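Local structure of Lysine/ornithine decarboxylase (Selenomonas ruminantium, 5GJO) at residues 6-9 against 10-13; 35-38 against 39-43; 163-166 against 167-170; 198-201 against 202-206; 338-341 against 342-345. The protein decarboxylates both L-lysine and L-ornithine with similar efficiency, using pyridoxal 5'-phosphate as cofactor, and works as a homodimer. The protein carries 2 engineered substitutions. All coordinates share one frame; numbering follows the deposited sequence.

In the fold
From the N terminus the contacts follow one another in series; none nests in or crosses another. All are local. Contact 1 starts helix 9-18. Contact 2 ends helix 28-41 and contact 3 ends helix 160-169. Contact 4 lies within helix 189-207. Contacts 2 to 4 belong to the TIM-barrel-like cofactor domain, and contacts 3 and 4 are about 16 Å apart between centres. Contact 5 closes a tight turn into strand 344-347, in the mixed sheet. Contacts 1 and 5 meet where V12 CG1 packs at 3.7 Å on K344 CB, so helix 9-18 lies against that sheet. Contacts 3 and 5 lie farthest apart, with centres about 61 Å from each other.

Contact 1: 6-9 against 10-13; sequences RLSE and KEVK. With SO4 (sulfate ion), chain F; SO4 (sulfate ion), chain E.
S8 and E11 form a capping box at the start of helix 9-18, where the chain passes from a loop into the first helix. Each residue uses its side chain to bind the backbone N of the other. S8 OG accepts from E11 N at 3.1 Å, and the bond is nearly straight at 168°. In return, S8 N donates to E11 OE1 at 2.9 Å. The N-H comes from above the carboxylate plane, 37° out of it. E11 has chi1 -64°, with CG beside its own backbone N. Its extended chain then runs back past S8 OG to reach S8 N. The same OE1 forms a salt bridge to R381, so one carboxylate oxygen joins the cap to the C-terminal helix 376-384. R381 also bonds R6 O.

S8 is the N-cap residue. The first helical bonds follow it, from V12 N to S8 O and from K13 N to E9 O. On the buried side, L7 CB meets V12 CG2 at 3.9 Å. L7 and V12 both pack on V269 and L346 of the mixed sheet. L7 CD2 also lies 3.8 Å from E11 OE1, and these two side chains cross obliquely.

Two sulfate ions, probably from the crystallisation liquor, sit beside the cap. O3 of one accepts a hydrogen bond from E9 N at 2.8 Å, at the helix start, where the helix dipole would probably favour an anion. The other meets the edge of the R6 guanidinium. Its O1 accepts in plane from R6 NH1 at 3.1 Å, and its O4 takes a weak bond from R6 NH2.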
loop_
_atom_site.group_PDB
_atom_site.type_symbol
_atom_site.label_atom_id
_atom_site.label_comp_id
_atom_site.label_asym_id
_atom_site.label_seq_id
_atom_site.Cartn_x
_atom_site.Cartn_y
_atom_site.Cartn_z
ATOM N N ARG A 6 5.867 -10.264 -23.104
ATOM C CA ARG A 6 4.936 -9.239 -23.511
ATOM C C ARG A 6 3.786 -9.883 -24.229
ATOM O O ARG A 6 3.981 -10.549 -25.281
ATOM C CB ARG A 6 5.625 -8.308 -24.507
ATOM C CG ARG A 6 4.652 -7.250 -25.016
ATOM C CD ARG A 6 5.338 -6.052 -25.719
ATOM N NE ARG A 6 4.302 -5.177 -26.309
ATOM C CZ ARG A 6 4.524 -3.958 -26.798
ATOM N NH1 ARG A 6 5.732 -3.463 -26.785
ATOM N NH2 ARG A 6 3.501 -3.255 -27.330
ATOM N N LEU A 7 2.593 -9.594 -23.787
ATOM C CA LEU A 7 1.429 -10.038 -24.474
ATOM C C LEU A 7 1.239 -9.270 -25.776
ATOM O O LEU A 7 1.432 -8.087 -25.829
ATOM C CB LEU A 7 0.181 -9.830 -23.598
ATOM C CG LEU A 7 0.127 -10.683 -22.319
ATOM C CD1 LEU A 7 -0.932 -10.163 -21.420
ATOM C CD2 LEU A 7 -0.009 -12.180 -22.562
ATOM N N SER A 8 0.761 -9.952 -26.814
ATOM C CA SER A 8 0.339 -9.290 -28.011
ATOM C C SER A 8 -1.021 -8.643 -27.856
ATOM O O SER A 8 -1.773 -8.978 -27.023
ATOM C CB SER A 8 0.283 -10.277 -29.188
ATOM O OG SER A 8 -0.842 -11.112 -29.075
ATOM N N GLU A 9 -1.354 -7.722 -28.735
ATOM C CA GLU A 9 -2.677 -7.102 -28.755
ATOM C C GLU A 9 -3.783 -8.154 -28.849
ATOM O O GLU A 9 -4.773 -8.076 -28.098
ATOM C CB GLU A 9 -2.834 -6.097 -29.905
ATOM C CG GLU A 9 -4.184 -5.386 -29.846
ATOM C CD GLU A 9 -4.351 -4.281 -30.902
ATOM O OE1 GLU A 9 -3.386 -3.982 -31.627
ATOM O OE2 GLU A 9 -5.456 -3.740 -30.949
ATOM N N LYS A 10 -3.604 -9.140 -29.697
ATOM C CA LYS A 10 -4.614 -10.191 -29.830
ATOM C C LYS A 10 -4.828 -10.977 -28.556
ATOM O O LYS A 10 -5.959 -11.260 -28.179
ATOM C CB LYS A 10 -4.219 -11.126 -30.994
ATOM C CG LYS A 10 -5.277 -12.204 -31.144
ATOM C CD LYS A 10 -4.934 -13.307 -32.123
ATOM C CE LYS A 10 -6.093 -14.329 -32.113
ATOM N NZ LYS A 10 -5.844 -15.268 -33.251
ATOM N N GLU A 11 -3.727 -11.338 -27.889
ATOM C CA GLU A 11 -3.770 -12.029 -26.591
ATOM C C GLU A 11 -4.461 -11.214 -25.552
ATOM O O GLU A 11 -5.159 -11.740 -24.724
ATOM C CB GLU A 11 -2.371 -12.430 -26.151
ATOM C CG GLU A 11 -1.744 -13.459 -27.104
ATOM C CD GLU A 11 -0.283 -13.686 -26.878
ATOM O OE1 GLU A 11 0.434 -12.826 -26.331
ATOM O OE2 GLU A 11 0.216 -14.735 -27.336
ATOM N N VAL A 12 -4.125 -9.935 -25.497
ATOM C CA VAL A 12 -4.817 -9.010 -24.583
ATOM C C VAL A 12 -6.314 -9.073 -24.762
ATOM O O VAL A 12 -7.090 -9.236 -23.783
ATOM C CB VAL A 12 -4.299 -7.528 -24.690
ATOM C CG1 VAL A 12 -5.181 -6.583 -23.897
ATOM C CG2 VAL A 12 -2.900 -7.445 -24.171
ATOM N N LYS A 13 -6.748 -9.043 -26.007
ATOM C CA LYS A 13 -8.170 -9.061 -26.320
ATOM C C LYS A 13 -8.889 -10.359 -25.851
ATOM O O LYS A 13 -9.940 -10.311 -25.213
ATOM C CB LYS A 13 -8.328 -8.933 -27.827
ATOM C CG LYS A 13 -9.736 -9.039 -28.372
ATOM C CD LYS A 13 -9.842 -8.881 -29.928
ATOM C CE LYS A 13 -11.324 -8.541 -30.285
ATOM N NZ LYS A 13 -11.680 -8.604 -31.732
HETATM S S SO4 F . 1.285 -6.590 -31.089
HETATM O O1 SO4 F . 2.011 -7.698 -31.688
HETATM O O2 SO4 F . 1.723 -6.337 -29.730
HETATM O O3 SO4 F . -0.124 -6.837 -31.123
HETATM O O4 SO4 F . 1.602 -5.410 -31.893
HETATM S S SO4 E . 4.988 0.510 -27.911
HETATM O O1 SO4 E . 5.993 -0.589 -28.015
HETATM O O2 SO4 E . 5.579 1.629 -27.142
HETATM O O3 SO4 E . 4.653 0.844 -29.318
HETATM O O4 SO4 E . 3.672 0.187 -27.291
#

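Contact 2: 35-38 against 39-43; sequences YQFM and RRHLP
M38 O accepts from L42 N at 2.8 Å, the shortest polar bond here. It is bent, with 140° at the hydrogen. L42 is the first residue to leave helical geometry. M38 CG lies 4.2 Å from L42 CB on the buried side.

H41 N bonds F37 O one residue earlier, and the side chains of this pair also meet. H41 turns a ring edge to the F37 face, in an edge-to-face stack with planes at 56° and centroids 4.3 Å apart. CD2 of H41 does the touching, over the centre of the F37 ring and 3.3 Å above its plane. H41 ND1 bonds E238, which ties the helix end to helix 233-247.

This is the C-terminal end of helix 28-41, in the TIM-barrel-like cofactor domain. Y35 and M38 both pack on V47 of barrel strand 45-50.

R39 lies alongside the Y35 ring, pointing the same way, with its CG 3.5 Å from Y35 CE2. Bends at chi2 and chi3 turn its guanidinium towards P43. There R39 NH2 donates to P43 O at 2.9 Å, from above the carbonyl plane. R40 folds back so that Q36 O lies over one face of its guanidinium.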
loop_
_atom_site.group_PDB
_atom_site.type_symbol
_atom_site.label_atom_id
_atom_site.label_comp_id
_atom_site.label_asym_id
_atom_site.label_seq_id
_atom_site.Cartn_x
_atom_site.Cartn_y
_atom_site.Cartn_z
ATOM N N TYR A 35 15.931 -17.599 -14.315
ATOM C CA TYR A 35 16.689 -18.399 -13.390
ATOM C C TYR A 35 17.867 -19.015 -14.132
ATOM O O TYR A 35 19.002 -18.984 -13.676
ATOM C CB TYR A 35 15.778 -19.493 -12.773
ATOM C CG TYR A 35 16.449 -20.280 -11.703
ATOM C CD1 TYR A 35 16.461 -19.831 -10.373
ATOM C CD2 TYR A 35 17.152 -21.425 -12.019
ATOM C CE1 TYR A 35 17.072 -20.568 -9.389
ATOM C CE2 TYR A 35 17.788 -22.175 -11.041
ATOM C CZ TYR A 35 17.761 -21.744 -9.728
ATOM O OH TYR A 35 18.371 -22.450 -8.695
ATOM N N GLN A 36 17.617 -19.608 -15.273
ATOM C CA GLN A 36 18.716 -20.244 -16.018
ATOM C C GLN A 36 19.770 -19.279 -16.500
ATOM O O GLN A 36 20.937 -19.639 -16.510
ATOM C CB GLN A 36 18.203 -21.082 -17.189
ATOM C CG GLN A 36 17.393 -22.293 -16.687
ATOM C CD GLN A 36 18.082 -23.243 -15.626
ATOM O OE1 GLN A 36 19.330 -23.307 -15.452
ATOM N NE2 GLN A 36 17.243 -23.965 -14.891
ATOM N N PHE A 37 19.386 -18.090 -16.927
ATOM C CA PHE A 37 20.333 -17.084 -17.320
ATOM C C PHE A 37 21.276 -16.756 -16.135
ATOM O O PHE A 37 22.459 -16.591 -16.329
ATOM C CB PHE A 37 19.577 -15.835 -17.749
ATOM C CG PHE A 37 20.414 -14.679 -18.210
ATOM C CD1 PHE A 37 20.860 -13.754 -17.311
ATOM C CD2 PHE A 37 20.643 -14.463 -19.569
ATOM C CE1 PHE A 37 21.580 -12.639 -17.728
ATOM C CE2 PHE A 37 21.325 -13.325 -20.001
ATOM C CZ PHE A 37 21.794 -12.413 -19.068
ATOM N N MET A 38 20.725 -16.621 -14.948
ATOM C CA MET A 38 21.557 -16.325 -13.746
ATOM C C MET A 38 22.497 -17.499 -13.444
ATOM O O MET A 38 23.643 -17.311 -13.110
ATOM C CB MET A 38 20.712 -15.982 -12.506
ATOM C CG MET A 38 21.562 -15.662 -11.321
ATOM S SD MET A 38 20.557 -14.849 -10.029
ATOM C CE MET A 38 20.595 -13.236 -10.725
ATOM N N ARG A 39 22.011 -18.718 -13.555
ATOM C CA ARG A 39 22.862 -19.923 -13.417
ATOM C C ARG A 39 23.987 -19.971 -14.436
ATOM O O ARG A 39 25.094 -20.397 -14.080
ATOM C CB ARG A 39 22.002 -21.221 -13.431
ATOM C CG ARG A 39 21.015 -21.424 -12.297
ATOM C CD ARG A 39 21.619 -21.247 -10.885
ATOM N NE ARG A 39 22.584 -22.317 -10.640
ATOM C CZ ARG A 39 23.839 -22.189 -10.209
ATOM N NH1 ARG A 39 24.543 -23.320 -10.035
ATOM N NH2 ARG A 39 24.385 -21.022 -9.884
ATOM N N ARG A 40 23.697 -19.598 -15.668
ATOM C CA ARG A 40 24.671 -19.501 -16.735
ATOM C C ARG A 40 25.741 -18.413 -16.580
ATOM O O ARG A 40 26.890 -18.665 -16.813
ATOM C CB ARG A 40 23.928 -19.326 -18.046
ATOM C CG ARG A 40 24.739 -19.294 -19.307
ATOM C CD ARG A 40 23.828 -18.962 -20.490
ATOM N NE ARG A 40 22.611 -19.759 -20.455
ATOM C CZ ARG A 40 21.352 -19.319 -20.517
ATOM N NH1 ARG A 40 20.386 -20.200 -20.469
ATOM N NH2 ARG A 40 21.044 -18.054 -20.652
ATOM N N HIS A 41 25.344 -17.221 -16.164
ATOM C CA HIS A 41 26.260 -16.069 -16.106
ATOM C C HIS A 41 26.840 -15.826 -14.743
ATOM O O HIS A 41 27.838 -15.152 -14.629
ATOM C CB HIS A 41 25.564 -14.803 -16.629
ATOM C CG HIS A 41 25.221 -14.896 -18.087
ATOM N ND1 HIS A 41 26.182 -14.956 -19.060
ATOM C CD2 HIS A 41 24.030 -15.053 -18.725
ATOM C CE1 HIS A 41 25.605 -15.114 -20.248
ATOM N NE2 HIS A 41 24.294 -15.198 -20.066
ATOM N N LEU A 42 26.198 -16.376 -13.735
ATOM C CA LEU A 42 26.654 -16.231 -12.382
ATOM C C LEU A 42 26.624 -17.608 -11.723
ATOM O O LEU A 42 25.982 -17.803 -10.728
ATOM C CB LEU A 42 25.759 -15.205 -11.661
ATOM C CG LEU A 42 26.113 -14.740 -10.255
ATOM C CD1 LEU A 42 27.536 -14.254 -10.112
ATOM C CD2 LEU A 42 25.137 -13.673 -9.796
ATOM N N PRO A 43 27.372 -18.556 -12.291
ATOM C CA PRO A 43 27.317 -19.908 -11.748
ATOM C C PRO A 43 27.781 -20.065 -10.306
ATOM O O PRO A 43 27.241 -20.886 -9.575
ATOM C CB PRO A 43 28.160 -20.713 -12.758
ATOM C CG PRO A 43 29.067 -19.738 -13.387
ATOM C CD PRO A 43 28.158 -18.489 -13.521
#

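Contact 3: 163-166 against 167-170; sequences LLKA and AQDA
Backbone bonds between residues four apart join L163-A166 to A167-A170. A167 N bonds L163 O at 2.9 Å, and Q168 N bonds L164 O at 2.8 Å. D169 N bonds K165 O at 2.9 Å. The last bond, from A170 N to A166 O, is also the most bent of these, at 143°. A170 is the first residue to leave helical geometry, and its N makes a second, weak bond to A167 O.

One polar side-chain pair adds to these. K165 NZ donates to Q168 OE1 at 3.3 Å and approaches almost in line with the amide C=O. The lysine bends at chi2 (61°), which carries its chain over towards Q168, and CD comes within 3.6 Å of the same oxygen. Q168 is extended beyond CG and brings its amide to meet the ammonium group. K165 NZ is 5.3 Å from D169 OD1, so the opposite charges are near but not in contact. D169 folds back over the backbone, with CG 3.3 Å from K165 O.

Apolar residues pack in two directions. L163 and L164 meet V136 and A167 meets V134 and F116, on the barrel strands, while A166 and A170 touch I122 of the neighbouring helix 122-128. This is the end of the helix in a beta-alpha-beta unit, linking strands 133-137 and 173-178 of the TIM-barrel fold.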
loop_
_atom_site.group_PDB
_atom_site.type_symbol
_atom_site.label_atom_id
_atom_site.label_comp_id
_atom_site.label_asym_id
_atom_site.label_seq_id
_atom_site.Cartn_x
_atom_site.Cartn_y
_atom_site.Cartn_z
ATOM N N LEU A 163 30.834 -8.897 15.948
ATOM C CA LEU A 163 29.524 -9.465 15.984
ATOM C C LEU A 163 29.489 -11.006 15.781
ATOM O O LEU A 163 28.715 -11.684 16.482
ATOM C CB LEU A 163 28.592 -8.756 14.938
ATOM C CG LEU A 163 28.135 -7.392 15.379
ATOM C CD1 LEU A 163 27.634 -6.628 14.123
ATOM C CD2 LEU A 163 27.018 -7.453 16.418
ATOM N N LEU A 164 30.266 -11.509 14.837
ATOM C CA LEU A 164 30.336 -12.925 14.624
ATOM C C LEU A 164 30.898 -13.627 15.912
ATOM O O LEU A 164 30.398 -14.664 16.326
ATOM C CB LEU A 164 31.187 -13.243 13.459
ATOM C CG LEU A 164 30.568 -12.977 12.058
ATOM C CD1 LEU A 164 31.556 -13.220 10.953
ATOM C CD2 LEU A 164 29.316 -13.850 11.873
ATOM N N LYS A 165 31.937 -13.037 16.506
ATOM C CA LYS A 165 32.522 -13.607 17.739
ATOM C C LYS A 165 31.492 -13.586 18.854
ATOM O O LYS A 165 31.366 -14.584 19.548
ATOM C CB LYS A 165 33.879 -12.954 18.050
ATOM C CG LYS A 165 34.688 -13.543 19.195
ATOM C CD LYS A 165 35.055 -14.991 18.935
ATOM C CE LYS A 165 36.171 -15.515 19.823
ATOM N NZ LYS A 165 36.758 -16.627 19.004
ATOM N N ALA A 166 30.677 -12.522 19.034
ATOM C CA ALA A 166 29.621 -12.518 20.043
ATOM C C ALA A 166 28.536 -13.552 19.767
ATOM O O ALA A 166 27.886 -14.142 20.692
ATOM C CB ALA A 166 29.011 -11.130 20.203
ATOM N N ALA A 167 28.182 -13.699 18.487
ATOM C CA ALA A 167 27.188 -14.691 18.161
ATOM C C ALA A 167 27.734 -16.081 18.500
ATOM O O ALA A 167 26.993 -16.892 19.046
ATOM C CB ALA A 167 26.869 -14.681 16.650
ATOM N N GLN A 168 28.968 -16.363 18.088
ATOM C CA GLN A 168 29.682 -17.621 18.467
ATOM C C GLN A 168 29.670 -17.834 19.981
ATOM O O GLN A 168 29.300 -18.908 20.485
ATOM C CB GLN A 168 31.093 -17.666 17.921
ATOM C CG GLN A 168 31.850 -19.021 18.111
ATOM C CD GLN A 168 33.243 -19.008 17.566
ATOM O OE1 GLN A 168 34.168 -18.449 18.191
ATOM N NE2 GLN A 168 33.431 -19.587 16.438
ATOM N N ASP A 169 30.012 -16.803 20.727
ATOM C CA ASP A 169 29.894 -16.890 22.200
ATOM C C ASP A 169 28.511 -17.261 22.703
ATOM O O ASP A 169 28.397 -17.920 23.753
ATOM C CB ASP A 169 30.394 -15.580 22.867
ATOM C CG ASP A 169 31.904 -15.389 22.730
ATOM O OD1 ASP A 169 32.641 -16.315 22.297
ATOM O OD2 ASP A 169 32.373 -14.280 23.001
ATOM N N ALA A 170 27.445 -16.822 22.021
ATOM C CA ALA A 170 26.135 -17.208 22.391
ATOM C C ALA A 170 25.655 -18.577 21.822
ATOM O O ALA A 170 24.472 -18.876 21.928
ATOM C CB ALA A 170 25.134 -16.107 22.068
#

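Contact 4: 198-201 against 202-206; sequences ARRL and FDEAE
R199 sends CG anti to the backbone N (chi1 -180°), then bends at chi2 and chi3, so its guanidinium swings down the helix to D203. R200 also starts with CG anti to the backbone N, but its bend comes later, at chi3 (59°), and turns its head to E204. Both arginines thus reach a carboxylate four residues on, one turn away.

In the first salt bridge, R199 NH2 lies 2.7 Å from D203 OD1. The hydrogen bond within it is weak, because its angle is only 126°. R199 NE is 3.2 Å from the same oxygen. R199 NH1 has a partner of its own, L247 O.

The second bridge is straighter at the hydrogen. R200 NH1 donates to E204 OE1 at 3.0 Å. The oxygen lies in the guanidinium plane, while the donor stands above the carboxylate plane. E204 reaches it through an extended chain, and R200 CG passes 3.5 Å from the same OE1.

F202 fills the side towards the barrel. R199 NH2 lies 3.4 Å from F202 CB, with the guanidinium steeply inclined to the ring. F202 CD1 comes within 3.2 Å of A198 O. The ring also meets F248 edge-to-face and packs on I177. L201 and A205 lean on L161 of helix 160-169.

Regular backbone bonds run from F202 N to A198 O through A205 N to L201 O. Paired charges four residues apart on the outside, with apolar residues inside, mark an amphipathic helix. Helix 189-207 belongs to a beta-alpha-beta unit joining barrel strands 173-178 and 214-216.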
loop_
_atom_site.group_PDB
_atom_site.type_symbol
_atom_site.label_atom_id
_atom_site.label_comp_id
_atom_site.label_asym_id
_atom_site.label_seq_id
_atom_site.Cartn_x
_atom_site.Cartn_y
_atom_site.Cartn_z
ATOM N N ALA A 198 34.841 -8.115 1.870
ATOM C CA ALA A 198 34.533 -9.393 2.514
ATOM C C ALA A 198 35.774 -10.323 2.546
ATOM O O ALA A 198 35.964 -11.056 3.532
ATOM C CB ALA A 198 33.348 -10.090 1.810
ATOM N N ARG A 199 36.577 -10.268 1.506
ATOM C CA ARG A 199 37.801 -11.076 1.383
ATOM C C ARG A 199 38.749 -10.738 2.523
ATOM O O ARG A 199 39.230 -11.640 3.186
ATOM C CB ARG A 199 38.469 -10.869 0.032
ATOM C CG ARG A 199 39.768 -11.680 -0.191
ATOM C CD ARG A 199 39.519 -13.184 -0.189
ATOM N NE ARG A 199 39.613 -13.834 1.094
ATOM C CZ ARG A 199 39.367 -15.140 1.297
ATOM N NH1 ARG A 199 38.889 -15.894 0.305
ATOM N NH2 ARG A 199 39.535 -15.706 2.524
ATOM N N ARG A 200 38.948 -9.469 2.798
ATOM C CA ARG A 200 39.794 -9.039 3.926
ATOM C C ARG A 200 39.205 -9.540 5.217
ATOM O O ARG A 200 39.932 -10.120 6.052
ATOM C CB ARG A 200 40.045 -7.543 3.929
ATOM C CG ARG A 200 40.826 -7.104 5.161
ATOM C CD ARG A 200 40.912 -5.605 5.222
ATOM N NE ARG A 200 39.599 -4.912 5.272
ATOM C CZ ARG A 200 38.834 -4.787 6.333
ATOM N NH1 ARG A 200 39.140 -5.393 7.487
ATOM N NH2 ARG A 200 37.690 -4.111 6.239
ATOM N N LEU A 201 37.918 -9.358 5.422
ATOM C CA LEU A 201 37.252 -9.895 6.636
ATOM C C LEU A 201 37.389 -11.380 6.806
ATOM O O LEU A 201 37.673 -11.856 7.905
ATOM C CB LEU A 201 35.808 -9.454 6.732
ATOM C CG LEU A 201 35.598 -7.950 6.868
ATOM C CD1 LEU A 201 34.118 -7.607 6.698
ATOM C CD2 LEU A 201 36.060 -7.429 8.211
ATOM N N PHE A 202 37.226 -12.151 5.723
ATOM C CA PHE A 202 37.377 -13.597 5.859
ATOM C C PHE A 202 38.840 -13.956 6.328
ATOM O O PHE A 202 39.050 -14.834 7.175
ATOM C CB PHE A 202 37.151 -14.263 4.521
ATOM C CG PHE A 202 35.746 -14.737 4.289
ATOM C CD1 PHE A 202 34.660 -13.902 4.379
ATOM C CD2 PHE A 202 35.507 -16.051 3.948
ATOM C CE1 PHE A 202 33.358 -14.374 4.100
ATOM C CE2 PHE A 202 34.257 -16.531 3.686
ATOM C CZ PHE A 202 33.140 -15.694 3.811
ATOM N N ASP A 203 39.816 -13.273 5.762
ATOM C CA ASP A 203 41.194 -13.519 6.117
ATOM C C ASP A 203 41.457 -13.185 7.590
ATOM O O ASP A 203 42.066 -13.955 8.297
ATOM C CB ASP A 203 42.125 -12.720 5.222
ATOM C CG ASP A 203 42.141 -13.212 3.785
ATOM O OD1 ASP A 203 41.653 -14.307 3.498
ATOM O OD2 ASP A 203 42.654 -12.472 2.947
ATOM N N GLU A 204 40.950 -12.052 8.048
ATOM C CA GLU A 204 41.097 -11.670 9.481
ATOM C C GLU A 204 40.356 -12.647 10.400
ATOM O O GLU A 204 40.860 -13.053 11.484
ATOM C CB GLU A 204 40.638 -10.222 9.715
ATOM C CG GLU A 204 41.447 -9.183 8.996
ATOM C CD GLU A 204 40.927 -7.755 9.172
ATOM O OE1 GLU A 204 41.507 -6.825 8.539
ATOM O OE2 GLU A 204 39.940 -7.560 9.917
ATOM N N ALA A 205 39.165 -13.075 10.020
ATOM C CA ALA A 205 38.458 -14.096 10.801
ATOM C C ALA A 205 39.291 -15.392 10.951
ATOM O O ALA A 205 39.282 -15.966 12.011
ATOM C CB ALA A 205 37.156 -14.494 10.131
ATOM N N GLU A 206 39.956 -15.812 9.887
ATOM C CA GLU A 206 40.649 -17.084 9.874
ATOM C C GLU A 206 41.741 -17.094 10.918
ATOM O O GLU A 206 41.977 -18.093 11.574
ATOM C CB GLU A 206 41.244 -17.348 8.511
ATOM C CG GLU A 206 41.868 -18.711 8.379
ATOM C CD GLU A 206 40.862 -19.831 8.248
ATOM O OE1 GLU A 206 39.693 -19.558 7.950
ATOM O OE2 GLU A 206 41.244 -20.996 8.428
#

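Contact 5: 338-341 against 342-345; sequences ELKI and GDKV
L339 meets both D343 and V345 across the turn. Its CA lies 3.4 Å from D343 OD2. Further out, L339 CD1 packs on V345 CG1 at 4.0 Å, with the two side chains crossing at about a right angle. L339 N is held by the hydroxyl of Y284.

K340 makes two bonds with D343. K340 N donates to D343 OD2 at 2.9 Å, reaching the oxygen from well above the carboxylate plane, 64° out of it. D343 N donates back to K340 O at 3.0 Å. This second bond closes a type II beta turn from K340 to D343. With chi1 at -70°, D343 CG lies beside its own backbone N, and the carboxylate bends back over the turn towards K340 N.

I341 and G342 form the corner. G342 has phi 96°, the positive value of the third position in this turn and well suited to glycine. A water donates to I341 O at 2.7 Å and to D343 OD1 at 3.0 Å, so the other carboxylate oxygen is bridged too. K344 NZ folds back to G342 O at 2.9 Å and also bonds S271. I341 packs on S120 of the second subunit.

The turn leads from strand 329-336 into strand 344-347. Backbone bonds of G342 and D343 with V272, and of V345 with T270, set strand 344-347 antiparallel to strand 266-276. K344 lies against A16 of helix 9-18.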
loop_
_atom_site.group_PDB
_atom_site.type_symbol
_atom_site.label_atom_id
_atom_site.label_comp_id
_atom_site.label_asym_id
_atom_site.label_seq_id
_atom_site.Cartn_x
_atom_site.Cartn_y
_atom_site.Cartn_z
ATOM N N GLU A 338 -6.352 8.069 -29.283
ATOM C CA GLU A 338 -7.655 8.319 -28.742
ATOM C C GLU A 338 -8.220 7.001 -28.245
ATOM O O GLU A 338 -8.347 6.046 -29.017
ATOM C CB GLU A 338 -8.620 8.894 -29.803
ATOM C CG GLU A 338 -10.054 8.967 -29.292
ATOM C CD GLU A 338 -11.077 9.624 -30.241
ATOM O OE1 GLU A 338 -12.091 10.133 -29.752
ATOM O OE2 GLU A 338 -10.870 9.629 -31.454
ATOM N N LEU A 339 -8.407 6.862 -26.941
ATOM C CA LEU A 339 -8.981 5.660 -26.347
ATOM C C LEU A 339 -10.469 5.837 -25.944
ATOM O O LEU A 339 -10.923 6.971 -25.727
ATOM C CB LEU A 339 -8.145 5.253 -25.084
ATOM C CG LEU A 339 -6.660 5.047 -25.294
ATOM C CD1 LEU A 339 -5.966 4.737 -23.966
ATOM C CD2 LEU A 339 -6.407 3.948 -26.297
ATOM N N LYS A 340 -11.175 4.728 -25.844
ATOM C CA LYS A 340 -12.593 4.727 -25.484
ATOM C C LYS A 340 -12.787 3.784 -24.330
ATOM O O LYS A 340 -11.985 2.846 -24.123
ATOM C CB LYS A 340 -13.464 4.196 -26.594
ATOM C CG LYS A 340 -13.122 4.618 -27.988
ATOM C CD LYS A 340 -13.664 5.981 -28.301
ATOM C CE LYS A 340 -13.385 6.343 -29.767
ATOM N NZ LYS A 340 -14.594 7.004 -30.308
ATOM N N ILE A 341 -13.865 4.011 -23.589
ATOM C CA ILE A 341 -14.252 3.134 -22.501
ATOM C C ILE A 341 -14.325 1.706 -23.030
ATOM O O ILE A 341 -14.868 1.468 -24.150
ATOM C CB ILE A 341 -15.598 3.540 -21.914
ATOM C CG1 ILE A 341 -15.412 4.854 -21.165
ATOM C CG2 ILE A 341 -16.140 2.433 -20.973
ATOM C CD1 ILE A 341 -16.716 5.421 -20.597
ATOM N N GLY A 342 -13.743 0.761 -22.264
ATOM C CA GLY A 342 -13.704 -0.635 -22.703
ATOM C C GLY A 342 -12.406 -1.058 -23.399
ATOM O O GLY A 342 -12.126 -2.286 -23.469
ATOM N N ASP A 343 -11.583 -0.093 -23.889
ATOM C CA ASP A 343 -10.257 -0.393 -24.456
ATOM C C ASP A 343 -9.373 -0.941 -23.323
ATOM O O ASP A 343 -9.524 -0.532 -22.141
ATOM C CB ASP A 343 -9.564 0.823 -25.098
ATOM C CG ASP A 343 -10.245 1.307 -26.422
ATOM O OD1 ASP A 343 -11.090 0.589 -26.960
ATOM O OD2 ASP A 343 -9.841 2.397 -26.879
ATOM N N LYS A 344 -8.527 -1.902 -23.657
ATOM C CA LYS A 344 -7.564 -2.420 -22.709
ATOM C C LYS A 344 -6.212 -1.818 -23.018
ATOM O O LYS A 344 -5.868 -1.642 -24.155
ATOM C CB LYS A 344 -7.477 -3.944 -22.751
ATOM C CG LYS A 344 -8.673 -4.652 -22.138
ATOM C CD LYS A 344 -9.840 -4.603 -23.091
ATOM C CE LYS A 344 -11.072 -5.251 -22.508
ATOM N NZ LYS A 344 -11.837 -4.402 -21.551
ATOM N N VAL A 345 -5.483 -1.485 -21.973
ATOM C CA VAL A 345 -4.094 -1.127 -22.080
ATOM C C VAL A 345 -3.246 -2.174 -21.392
ATOM O O VAL A 345 -3.743 -2.980 -20.536
ATOM C CB VAL A 345 -3.766 0.295 -21.520
ATOM C CG1 VAL A 345 -4.531 1.336 -22.328
ATOM C CG2 VAL A 345 -3.992 0.421 -20.033
HETATM O O HOH W 1 -13.913 0.014 -26.270
#